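Long-range contacts in major capsid protein (Paramecium bursaria Chlorella virus 1, PDB 5TIP), which self-assembles as trimers into the large icosahedral, glycosylated capsid of a chlorovirus, in which it is the major structural protein: residues Leu92-Leu97 against Tyr175-Ser180; Asn109-Thr114 against Pro149-Phe154; Leu230-Ser235 against Asn414-Asn419. All blocks are in the same frame, centred on the assembly; numbering follows the deposited sequence.

Contact 1: Leu92-Leu97 against Tyr175-Ser180; sequences LQDVEL and YFTLAS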
# COMPACT_ATOMS: atom_id res chain seq x y z
N LEU A 92 -10.63 -25.34 0.60
CA LEU A 92 -11.73 -24.92 -0.26
C LEU A 92 -11.32 -25.20 -1.70
O LEU A 92 -10.88 -24.32 -2.44
CB LEU A 92 -12.06 -23.45 -0.03
CG LEU A 92 -13.48 -23.02 -0.35
CD1 LEU A 92 -14.45 -23.79 0.51
CD2 LEU A 92 -13.65 -21.52 -0.14
N GLN A 93 -11.47 -26.47 -2.10
CA GLN A 93 -10.94 -26.90 -3.40
C GLN A 93 -11.63 -26.18 -4.55
O GLN A 93 -10.97 -25.72 -5.49
CB GLN A 93 -11.10 -28.42 -3.55
CG GLN A 93 -10.64 -28.94 -4.89
CD GLN A 93 -10.61 -30.45 -4.95
OE1 GLN A 93 -9.77 -31.09 -4.31
NE2 GLN A 93 -11.52 -31.04 -5.71
N ASP A 94 -12.95 -26.07 -4.50
CA ASP A 94 -13.67 -25.28 -5.49
C ASP A 94 -14.99 -24.83 -4.89
O ASP A 94 -15.55 -25.49 -4.01
CB ASP A 94 -13.90 -26.05 -6.80
CG ASP A 94 -14.64 -27.36 -6.60
OD1 ASP A 94 -15.86 -27.33 -6.33
OD2 ASP A 94 -14.00 -28.43 -6.72
N VAL A 95 -15.49 -23.69 -5.38
CA VAL A 95 -16.75 -23.12 -4.93
C VAL A 95 -17.50 -22.62 -6.16
O VAL A 95 -16.93 -21.93 -7.01
CB VAL A 95 -16.54 -22.00 -3.90
CG1 VAL A 95 -15.50 -21.00 -4.38
CG2 VAL A 95 -17.86 -21.31 -3.58
N GLU A 96 -18.78 -22.98 -6.26
CA GLU A 96 -19.61 -22.67 -7.42
C GLU A 96 -20.78 -21.80 -6.99
O GLU A 96 -21.46 -22.11 -6.01
CB GLU A 96 -20.12 -23.96 -8.07
CG GLU A 96 -20.99 -23.75 -9.29
CD GLU A 96 -21.56 -25.05 -9.82
OE1 GLU A 96 -21.32 -26.10 -9.19
OE2 GLU A 96 -22.24 -25.02 -10.87
N LEU A 97 -21.01 -20.72 -7.72
CA LEU A 97 -22.13 -19.82 -7.48
C LEU A 97 -23.25 -20.14 -8.47
O LEU A 97 -23.02 -20.22 -9.68
CB LEU A 97 -21.71 -18.36 -7.62
CG LEU A 97 -22.84 -17.34 -7.53
CD1 LEU A 97 -23.42 -17.32 -6.12
CD2 LEU A 97 -22.37 -15.96 -7.94
N TYR A 175 -21.94 -24.21 -3.91
CA TYR A 175 -21.55 -25.61 -3.87
C TYR A 175 -20.06 -25.69 -3.56
O TYR A 175 -19.22 -25.27 -4.36
CB TYR A 175 -21.87 -26.29 -5.20
CG TYR A 175 -23.35 -26.39 -5.48
CD1 TYR A 175 -24.10 -27.45 -5.00
CD2 TYR A 175 -24.00 -25.40 -6.21
CE1 TYR A 175 -25.46 -27.53 -5.24
CE2 TYR A 175 -25.35 -25.47 -6.45
CZ TYR A 175 -26.08 -26.54 -5.97
OH TYR A 175 -27.43 -26.61 -6.22
N PHE A 176 -19.73 -26.23 -2.39
CA PHE A 176 -18.35 -26.35 -1.95
C PHE A 176 -17.84 -27.77 -2.16
O PHE A 176 -18.59 -28.74 -2.03
CB PHE A 176 -18.21 -25.96 -0.48
CG PHE A 176 -18.66 -24.56 -0.18
CD1 PHE A 176 -17.79 -23.49 -0.30
CD2 PHE A 176 -19.96 -24.31 0.23
CE1 PHE A 176 -18.20 -22.20 -0.03
CE2 PHE A 176 -20.38 -23.02 0.51
CZ PHE A 176 -19.49 -21.97 0.38
N THR A 177 -16.56 -27.88 -2.46
CA THR A 177 -15.86 -29.16 -2.53
C THR A 177 -14.61 -29.05 -1.68
O THR A 177 -13.77 -28.17 -1.91
CB THR A 177 -15.49 -29.52 -3.97
OG1 THR A 177 -16.68 -29.63 -4.76
CG2 THR A 177 -14.73 -30.84 -4.02
N LEU A 178 -14.49 -29.92 -0.68
CA LEU A 178 -13.36 -29.88 0.23
C LEU A 178 -12.23 -30.75 -0.27
O LEU A 178 -12.45 -31.83 -0.82
CB LEU A 178 -13.77 -30.33 1.64
CG LEU A 178 -14.83 -29.49 2.34
CD1 LEU A 178 -14.92 -29.91 3.79
CD2 LEU A 178 -14.52 -28.01 2.21
N ALA A 179 -11.00 -30.27 -0.09
CA ALA A 179 -9.83 -31.03 -0.51
C ALA A 179 -9.73 -32.31 0.31
O ALA A 179 -10.19 -32.40 1.45
CB ALA A 179 -8.56 -30.20 -0.35
N SER A 180 -9.11 -33.33 -0.29
CA SER A 180 -8.96 -34.61 0.39
C SER A 180 -7.74 -34.61 1.31
O SER A 180 -7.83 -35.02 2.47
CB SER A 180 -8.86 -35.74 -0.64
OG SER A 180 -10.00 -35.76 -1.48
O HOH W 1 -8.39 -33.42 -3.09
O HOH W 2 -11.74 -33.69 -3.05
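D94 and T177 meet on one face of an antiparallel pair, OG1 of T177 giving its proton to OD1 of D94 at 2.9 Å. The hydroxyl comes from the syn side of the carboxylate but stands 27° out of its plane. D94 reaches it because CG sits between the backbone N and the carbonyl carbon (chi1 56°), which swings the acid across to the neighbouring strand; K54 also bonds to this hydroxyl. Farther along this face the carboxylate of E96 crosses the ring of Y175 with the planes 47° apart; its OE1 lies 4.0 Å from CB of Y175, while OE2 forms a salt bridge with R103. The opposite face is apolar: CD1 of L92 lies 3.4 Å from CD1 of F176, and V95, alongside F176 and pointing the same way, sets CG2 3.7 Å from CE1 of that ring. The backbone of strand 92-97 is interrupted by a classic beta bulge, where N of Q93 and N of D94 both give weak bonds to O of T177. Such a jelly-roll strand pair illustrates two-sided chemistry: one face suits the sandwich's greasy interior, the other buries an aspartate solvated by the T177 hydroxyl, with K54 probably adding favourable charge.

Contact 2: Asn109-Thr114 against Pro149-Phe154; sequences NDWFRT and PLIFFF
I151 and F112 make the central apolar contact, a CH-pi interaction in which the methyl CD1 of I151 lies over one face of the phenyl ring, 4.3 Å from its centroid and only 17° off the normal, though displaced toward the rim. The two side chains run past one another head to tail, and CG1 of I151 also approaches CZ of F112. CG1 of I151 stands between the backbone N and the carbonyl carbon (chi1 48°), and the chain then runs on extended, which carries CD1 to the ring. L150 meets the same ring differently: its CD2 stands at the edge, near the ring plane, 4.1 Å from CZ of F112. The tip of I151 serves a second aromatic group as well, CD1 lying 3.8 Å from NE1 of W111.

The setting is the first of the two capsid jelly rolls, where the start of helix 109-119 packs against the chain leaving strand 143-149. H107, on strand 102-108, touches both F112 and I151 and meets the W111 ring edge-to-face, while L150 turns to L92 of the neighbouring sheet. P149 also packs on Y339 of a second subunit.

Polar links across the contact are sparse. O of P149 approaches the F112 ring obliquely, 3.6 Å from CE2 of F112. No direct hydrogen bond joins the segments; instead a water in the plane of the indole gives a proton to the carbonyl O of I151 at 2.9 Å and accepts a weak, longer bond from NE1 of W111.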
# COMPACT_ATOMS: atom_id res chain seq x y z
N ASN A 109 -9.26 -23.55 -5.80
CA ASN A 109 -8.26 -23.15 -4.82
C ASN A 109 -6.99 -22.63 -5.49
O ASN A 109 -6.33 -21.73 -4.96
CB ASN A 109 -7.93 -24.30 -3.86
CG ASN A 109 -7.48 -25.55 -4.58
OD1 ASN A 109 -7.38 -25.58 -5.80
ND2 ASN A 109 -7.18 -26.59 -3.81
N ASP A 110 -6.62 -23.19 -6.64
CA ASP A 110 -5.44 -22.68 -7.34
C ASP A 110 -5.69 -21.29 -7.90
O ASP A 110 -4.75 -20.51 -8.08
CB ASP A 110 -5.02 -23.64 -8.45
CG ASP A 110 -3.71 -23.23 -9.11
OD1 ASP A 110 -2.65 -23.32 -8.45
OD2 ASP A 110 -3.74 -22.82 -10.29
N TRP A 111 -6.95 -20.95 -8.20
CA TRP A 111 -7.26 -19.58 -8.57
C TRP A 111 -7.12 -18.65 -7.37
O TRP A 111 -6.59 -17.54 -7.50
CB TRP A 111 -8.66 -19.47 -9.15
CG TRP A 111 -9.10 -18.05 -9.28
CD1 TRP A 111 -10.11 -17.44 -8.61
CD2 TRP A 111 -8.50 -17.04 -10.11
NE1 TRP A 111 -10.20 -16.12 -8.98
CE2 TRP A 111 -9.22 -15.85 -9.90
CE3 TRP A 111 -7.44 -17.04 -11.02
CZ2 TRP A 111 -8.91 -14.67 -10.56
CZ3 TRP A 111 -7.13 -15.86 -11.67
CH2 TRP A 111 -7.86 -14.69 -11.44
N PHE A 112 -7.55 -19.10 -6.23
CA PHE A 112 -7.39 -18.34 -5.02
C PHE A 112 -5.90 -18.09 -4.83
O PHE A 112 -5.52 -17.01 -4.49
CB PHE A 112 -8.02 -19.08 -3.84
CG PHE A 112 -9.47 -18.84 -3.67
CD1 PHE A 112 -10.31 -18.90 -4.71
CD2 PHE A 112 -9.99 -18.50 -2.46
CE1 PHE A 112 -11.63 -18.67 -4.57
CE2 PHE A 112 -11.34 -18.23 -2.31
CZ PHE A 112 -12.16 -18.32 -3.38
N ARG A 113 -5.07 -19.11 -5.07
CA ARG A 113 -3.62 -18.95 -4.93
C ARG A 113 -3.07 -18.00 -5.99
O ARG A 113 -2.20 -17.18 -5.69
CB ARG A 113 -2.94 -20.31 -5.03
CG ARG A 113 -1.45 -20.30 -4.70
CD ARG A 113 -1.18 -20.55 -3.22
NE ARG A 113 -1.86 -19.57 -2.37
CZ ARG A 113 -1.38 -18.36 -2.09
NH1 ARG A 113 -0.22 -17.98 -2.59
NH2 ARG A 113 -2.07 -17.54 -1.32
N THR A 114 -3.58 -18.10 -7.22
CA THR A 114 -3.11 -17.22 -8.29
C THR A 114 -3.60 -15.79 -8.09
O THR A 114 -2.84 -14.84 -8.29
CB THR A 114 -3.58 -17.76 -9.65
OG1 THR A 114 -3.01 -19.05 -9.88
CG2 THR A 114 -3.17 -16.82 -10.78
N PRO A 149 -12.32 -15.72 2.50
CA PRO A 149 -13.30 -14.84 1.86
C PRO A 149 -13.48 -15.19 0.39
O PRO A 149 -12.50 -15.39 -0.34
CB PRO A 149 -12.68 -13.45 2.03
CG PRO A 149 -11.21 -13.71 2.04
CD PRO A 149 -11.01 -15.07 2.66
N LEU A 150 -14.73 -15.27 -0.05
CA LEU A 150 -15.01 -15.54 -1.45
C LEU A 150 -14.82 -14.26 -2.27
O LEU A 150 -14.96 -13.15 -1.76
CB LEU A 150 -16.43 -16.07 -1.63
CG LEU A 150 -16.76 -17.39 -0.93
CD1 LEU A 150 -18.14 -17.89 -1.33
CD2 LEU A 150 -15.69 -18.44 -1.21
N ILE A 151 -14.50 -14.44 -3.54
CA ILE A 151 -14.16 -13.30 -4.39
C ILE A 151 -14.99 -13.32 -5.67
O ILE A 151 -14.48 -13.06 -6.76
CB ILE A 151 -12.65 -13.28 -4.72
CG1 ILE A 151 -12.18 -14.67 -5.18
CG2 ILE A 151 -11.86 -12.82 -3.51
CD1 ILE A 151 -10.69 -14.76 -5.42
N PHE A 152 -16.28 -13.62 -5.54
CA PHE A 152 -17.19 -13.50 -6.67
C PHE A 152 -17.50 -12.02 -6.91
O PHE A 152 -17.02 -11.13 -6.19
CB PHE A 152 -18.46 -14.31 -6.43
CG PHE A 152 -18.22 -15.80 -6.41
CD1 PHE A 152 -17.77 -16.46 -7.54
CD2 PHE A 152 -18.44 -16.53 -5.25
CE1 PHE A 152 -17.55 -17.82 -7.52
CE2 PHE A 152 -18.22 -17.90 -5.23
CZ PHE A 152 -17.78 -18.54 -6.36
N PHE A 153 -18.31 -11.74 -7.94
CA PHE A 153 -18.50 -10.36 -8.36
C PHE A 153 -19.17 -9.52 -7.27
O PHE A 153 -18.82 -8.35 -7.08
CB PHE A 153 -19.32 -10.31 -9.66
CG PHE A 153 -20.71 -10.85 -9.53
CD1 PHE A 153 -20.96 -12.20 -9.74
CD2 PHE A 153 -21.77 -10.02 -9.23
CE1 PHE A 153 -22.24 -12.70 -9.63
CE2 PHE A 153 -23.06 -10.52 -9.12
CZ PHE A 153 -23.29 -11.86 -9.32
N PHE A 154 -20.12 -10.10 -6.55
CA PHE A 154 -20.81 -9.36 -5.50
C PHE A 154 -20.06 -9.37 -4.18
O PHE A 154 -20.52 -8.76 -3.21
CB PHE A 154 -22.23 -9.89 -5.30
CG PHE A 154 -22.29 -11.31 -4.80
CD1 PHE A 154 -22.18 -12.37 -5.67
CD2 PHE A 154 -22.49 -11.57 -3.45
CE1 PHE A 154 -22.24 -13.67 -5.21
CE2 PHE A 154 -22.55 -12.87 -2.99
CZ PHE A 154 -22.43 -13.92 -3.87
O HOH W 3 -12.14 -13.46 -8.41

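Contact 3: Leu230-Ser235 against Asn414-Asn419; sequences LQFTGS and NIYAKN
An antiparallel strand pair of the second jelly roll, in which strand 223-237 runs beside strand 412-426, brings Q231 opposite A417. The two residues form a hydrogen-bonded pair: N of Q231 reaches O of A417 at 2.8 Å, and N of A417 returns a bond to O of Q231 at 3.2 Å. Beyond the backbone, the Q231 side chain crosses N419 at about a right angle, their amide planes 89° apart, and NE2 of Q231 gives OD1 of N419 a weak bond of 2.9 Å; the same NE2 also bonds to the carbonyl of N255, and ND2 of N419 bonds to OE1 of Q229.

On the other face L230 CD1 packs 3.9 Å from CD1 of Y416. This face looks into the seam between the two jelly rolls of the subunit, where W111 of helix 109-119 touches L230, Y416 and K418, and D110 receives the Y416 hydroxyl.

Next along the chain, F232 lays its ring against Y416. The planes are 21° apart and the rings offset, with little overlap and centroids separated by 4.8 Å. OH of Y416 lies over one face of the phenyl ring, toward its rim, and N of G234 over the centre of the other, while O of I415 and OD1 of N414 approach its edge. OD1 of N414 also accepts OG of S235 at 2.7 Å, and a water bridges N of T233 to O of I415.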
# COMPACT_ATOMS: atom_id res chain seq x y z
N LEU A 230 -14.79 -16.06 -14.03
CA LEU A 230 -13.53 -16.76 -14.20
C LEU A 230 -13.71 -17.89 -15.21
O LEU A 230 -14.72 -18.60 -15.18
CB LEU A 230 -13.02 -17.33 -12.88
CG LEU A 230 -11.71 -18.12 -12.98
CD1 LEU A 230 -10.53 -17.20 -13.25
CD2 LEU A 230 -11.48 -18.96 -11.74
N GLN A 231 -12.74 -18.04 -16.11
CA GLN A 231 -12.73 -19.13 -17.07
C GLN A 231 -11.53 -20.00 -16.80
O GLN A 231 -10.41 -19.50 -16.63
CB GLN A 231 -12.71 -18.61 -18.51
CG GLN A 231 -13.91 -17.76 -18.88
CD GLN A 231 -13.88 -17.31 -20.33
OE1 GLN A 231 -14.04 -18.12 -21.24
NE2 GLN A 231 -13.68 -16.02 -20.55
N PHE A 232 -11.76 -21.31 -16.74
CA PHE A 232 -10.69 -22.28 -16.51
C PHE A 232 -11.18 -23.62 -17.02
O PHE A 232 -12.17 -24.16 -16.49
CB PHE A 232 -10.32 -22.35 -15.03
CG PHE A 232 -9.31 -23.40 -14.70
CD1 PHE A 232 -7.98 -23.24 -15.06
CD2 PHE A 232 -9.68 -24.55 -14.03
CE1 PHE A 232 -7.04 -24.21 -14.76
CE2 PHE A 232 -8.75 -25.52 -13.72
CZ PHE A 232 -7.43 -25.35 -14.09
N THR A 233 -10.51 -24.16 -18.03
CA THR A 233 -10.93 -25.39 -18.68
C THR A 233 -10.15 -26.61 -18.20
O THR A 233 -10.28 -27.69 -18.79
CB THR A 233 -10.80 -25.26 -20.20
OG1 THR A 233 -9.42 -25.07 -20.55
CG2 THR A 233 -11.60 -24.07 -20.70
N GLY A 234 -9.37 -26.47 -17.15
CA GLY A 234 -8.55 -27.57 -16.66
C GLY A 234 -7.07 -27.34 -16.95
O GLY A 234 -6.68 -26.51 -17.76
N SER A 235 -6.25 -28.11 -16.25
CA SER A 235 -4.81 -27.99 -16.39
C SER A 235 -4.35 -28.51 -17.74
O SER A 235 -4.87 -29.50 -18.26
CB SER A 235 -4.10 -28.77 -15.27
OG SER A 235 -4.52 -28.33 -13.99
N ASN A 414 -1.87 -24.19 -15.63
CA ASN A 414 -3.19 -23.65 -15.36
C ASN A 414 -3.29 -22.27 -15.99
O ASN A 414 -2.53 -21.37 -15.63
CB ASN A 414 -3.45 -23.57 -13.85
CG ASN A 414 -3.27 -24.90 -13.16
OD1 ASN A 414 -4.14 -25.77 -13.22
ND2 ASN A 414 -2.14 -25.07 -12.48
N ILE A 415 -4.23 -22.10 -16.92
CA ILE A 415 -4.44 -20.84 -17.61
C ILE A 415 -5.80 -20.30 -17.21
O ILE A 415 -6.82 -20.99 -17.36
CB ILE A 415 -4.33 -20.99 -19.13
CG1 ILE A 415 -3.01 -21.66 -19.50
CG2 ILE A 415 -4.44 -19.64 -19.82
CD1 ILE A 415 -2.86 -21.95 -20.98
N TYR A 416 -5.83 -19.07 -16.70
CA TYR A 416 -7.06 -18.44 -16.25
C TYR A 416 -7.37 -17.22 -17.11
O TYR A 416 -6.47 -16.56 -17.63
CB TYR A 416 -6.95 -18.01 -14.78
CG TYR A 416 -6.69 -19.17 -13.84
CD1 TYR A 416 -7.73 -19.97 -13.39
CD2 TYR A 416 -5.41 -19.46 -13.40
CE1 TYR A 416 -7.50 -21.03 -12.53
CE2 TYR A 416 -5.16 -20.51 -12.55
CZ TYR A 416 -6.22 -21.29 -12.11
OH TYR A 416 -5.98 -22.35 -11.26
N ALA A 417 -8.67 -16.94 -17.25
CA ALA A 417 -9.14 -15.77 -17.97
C ALA A 417 -10.27 -15.13 -17.18
O ALA A 417 -11.18 -15.83 -16.72
CB ALA A 417 -9.61 -16.13 -19.38
N LYS A 418 -10.21 -13.81 -17.03
CA LYS A 418 -11.24 -13.05 -16.34
C LYS A 418 -11.99 -12.27 -17.40
O LYS A 418 -11.42 -11.43 -18.08
CB LYS A 418 -10.64 -12.12 -15.29
CG LYS A 418 -11.57 -11.80 -14.13
CD LYS A 418 -11.95 -13.06 -13.37
CE LYS A 418 -12.17 -12.79 -11.89
NZ LYS A 418 -13.06 -11.62 -11.65
N ASN A 419 -13.29 -12.53 -17.51
CA ASN A 419 -14.11 -11.90 -18.53
C ASN A 419 -15.26 -11.15 -17.88
O ASN A 419 -15.55 -11.31 -16.69
CB ASN A 419 -14.65 -12.93 -19.53
CG ASN A 419 -15.62 -13.90 -18.90
OD1 ASN A 419 -15.23 -14.94 -18.37
ND2 ASN A 419 -16.91 -13.56 -18.95
O HOH W 4 -7.94 -22.88 -18.77

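In the fold
All three contacts are largely buried, but contact 2 is the most central: its centre lies about 5 Å from the centre of the chain, against about 15 Å and 11 Å for the centres of contacts 1 and 3. Contacts 1 and 3 are antiparallel strand pairs in different jelly rolls and rely on backbone hydrogen bonds. Contact 2 instead joins a helix to a loop through aromatic and aliphatic surfaces. It also mediates between the other two, which do not touch: N of N109 probably bonds to O of Q93 in contact 1, whereas helix 109-114 meets contact 3 through D110 and W111. Contact 3 has a solvent-exposed residue, S235, at one end.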